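Local structure of DNA-binding protein Sso10a-2 (Sulfolobus solfataricus, 4HW0) at residues K83-E86 with N87-A91. The protein binds DNA, probably through its winged-helix domain, and probably helps to compact and organise the archaeal chromatin as a coiled-coil dimer. Numbering follows the deposited sequence.
Sequences KIRE and NLYSA
Two donors grip the carbonyl oxygen of K83. The backbone N of N87 stands 3.2 Å from K83 O, and its N-H points almost straight at the oxygen (162°). A water donates to K83 O as well, at 2.8 Å. That water also donates to N87 OD1 (3.0 Å), bridging main chain and amide across one turn. N87 CG lies beside its own backbone N, which swings the amide back along the helix toward this carbonyl. The i to i+4 ladder continues from L88 N to I84 O at 2.9 Å, then through Y89 to R85 and S90 to E86, as expected inside the continuous helix 69-98.

On another flank, R85 and Y89 extend side by side. Their guanidinium and ring planes are 12° apart, yet this is no ring stack: Y89 OH lies over one guanidinium face, and its closest R85 atom is CD, at 3.5 Å. R85 NH2 instead forms a salt bridge with E12 of helix 10-18 in the same chain, linking that helix to helix 69-98. E86 bends at its second torsion and brings OE2 to the edge of the Y89 ring, 3.3 Å from CE2, with the carboxylate turned 79° to the ring. I84, L88 and A91, together with R85, pack on the second subunit in the antiparallel coiled coil, I84 meeting its own counterpart and L88 meeting F81 of that subunit. At the exposed Y89, the carboxylate beside the ring's C-H edge suggests a weak electrostatic attraction.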
loop_
_atom_site.group_PDB
_atom_site.type_symbol
_atom_site.label_atom_id
_atom_site.label_comp_id
_atom_site.label_asym_id
_atom_site.label_seq_id
_atom_site.Cartn_x
_atom_site.Cartn_y
_atom_site.Cartn_z
ATOM N N LYS A 83 -5.646 2.207 -7.486
ATOM C CA LYS A 83 -5.474 3.616 -7.402
ATOM C C LYS A 83 -4.870 4.018 -6.032
ATOM O O LYS A 83 -3.939 4.788 -5.971
ATOM C CB LYS A 83 -6.830 4.289 -7.646
ATOM C CG LYS A 83 -6.952 5.726 -7.193
ATOM C CD LYS A 83 -8.393 6.215 -7.255
ATOM C CE LYS A 83 -8.745 7.126 -6.094
ATOM N NZ LYS A 83 -10.234 7.221 -5.932
ATOM N N ILE A 84 -5.365 3.471 -4.940
ATOM C CA ILE A 84 -4.750 3.766 -3.633
ATOM C C ILE A 84 -3.309 3.266 -3.550
ATOM O O ILE A 84 -2.442 3.904 -2.952
ATOM C CB ILE A 84 -5.585 3.135 -2.476
ATOM C CG1 ILE A 84 -6.976 3.802 -2.440
ATOM C CG2 ILE A 84 -4.904 3.363 -1.144
ATOM C CD1 ILE A 84 -8.036 3.069 -1.639
ATOM N N ARG A 85 -3.042 2.106 -4.139
ATOM C CA ARG A 85 -1.702 1.559 -4.117
ATOM C C ARG A 85 -0.737 2.498 -4.824
ATOM O O ARG A 85 0.419 2.657 -4.390
ATOM C CB ARG A 85 -1.660 0.175 -4.751
ATOM C CG ARG A 85 -0.312 -0.532 -4.667
ATOM C CD ARG A 85 -0.342 -1.875 -5.380
ATOM N NE ARG A 85 -0.592 -1.665 -6.812
ATOM C CZ ARG A 85 -0.759 -2.636 -7.699
ATOM N NH1 ARG A 85 -0.690 -3.918 -7.320
ATOM N NH2 ARG A 85 -0.988 -2.312 -8.959
ATOM N N GLU A 86 -1.192 3.098 -5.916
ATOM C CA GLU A 86 -0.374 4.070 -6.616
ATOM C C GLU A 86 -0.076 5.250 -5.722
ATOM O O GLU A 86 1.023 5.775 -5.749
ATOM C CB GLU A 86 -1.082 4.607 -7.919
ATOM C CG GLU A 86 -0.939 3.647 -9.115
ATOM C CD GLU A 86 0.554 3.250 -9.380
ATOM O OE1 GLU A 86 1.357 4.199 -9.566
ATOM O OE2 GLU A 86 0.963 2.031 -9.340
ATOM N N ASN A 87 -1.084 5.744 -5.022
ATOM C CA ASN A 87 -0.906 6.866 -4.097
ATOM C C ASN A 87 0.079 6.532 -2.977
ATOM O O ASN A 87 0.838 7.367 -2.589
ATOM C CB ASN A 87 -2.215 7.289 -3.476
ATOM C CG ASN A 87 -3.153 7.905 -4.487
ATOM O OD1 ASN A 87 -2.729 8.342 -5.561
ATOM N ND2 ASN A 87 -4.436 7.906 -4.170
ATOM N N LEU A 88 0.035 5.309 -2.492
ATOM C CA LEU A 88 1.000 4.814 -1.518
ATOM C C LEU A 88 2.439 4.829 -2.033
ATOM O O LEU A 88 3.311 5.303 -1.343
ATOM C CB LEU A 88 0.622 3.409 -1.076
ATOM C CG LEU A 88 1.449 2.935 0.093
ATOM C CD1 LEU A 88 0.998 3.674 1.360
ATOM C CD2 LEU A 88 1.233 1.449 0.270
ATOM N N TYR A 89 2.658 4.370 -3.257
ATOM C CA TYR A 89 4.011 4.481 -3.841
ATOM C C TYR A 89 4.491 5.901 -3.877
ATOM O O TYR A 89 5.614 6.184 -3.501
ATOM C CB TYR A 89 4.141 3.950 -5.280
ATOM C CG TYR A 89 3.851 2.475 -5.547
ATOM C CD1 TYR A 89 4.093 1.473 -4.593
ATOM C CD2 TYR A 89 3.333 2.075 -6.816
ATOM C CE1 TYR A 89 3.823 0.131 -4.888
ATOM C CE2 TYR A 89 3.046 0.741 -7.104
ATOM C CZ TYR A 89 3.308 -0.225 -6.146
ATOM O OH TYR A 89 3.017 -1.537 -6.466
ATOM N N SER A 90 3.654 6.818 -4.342
ATOM C CA SER A 90 4.040 8.221 -4.378
ATOM C C SER A 90 4.351 8.766 -3.015
ATOM O O SER A 90 5.270 9.524 -2.870
ATOM C CB SER A 90 2.969 9.118 -5.002
ATOM O OG SER A 90 2.746 8.647 -6.344
ATOM N N ALA A 91 3.492 8.457 -2.026
ATOM C CA ALA A 91 3.705 8.921 -0.652
ATOM C C ALA A 91 5.018 8.387 -0.068
ATOM O O ALA A 91 5.778 9.112 0.567
ATOM C CB ALA A 91 2.516 8.542 0.201
HETATM O O HOH W 1 -3.885 6.832 -7.872
#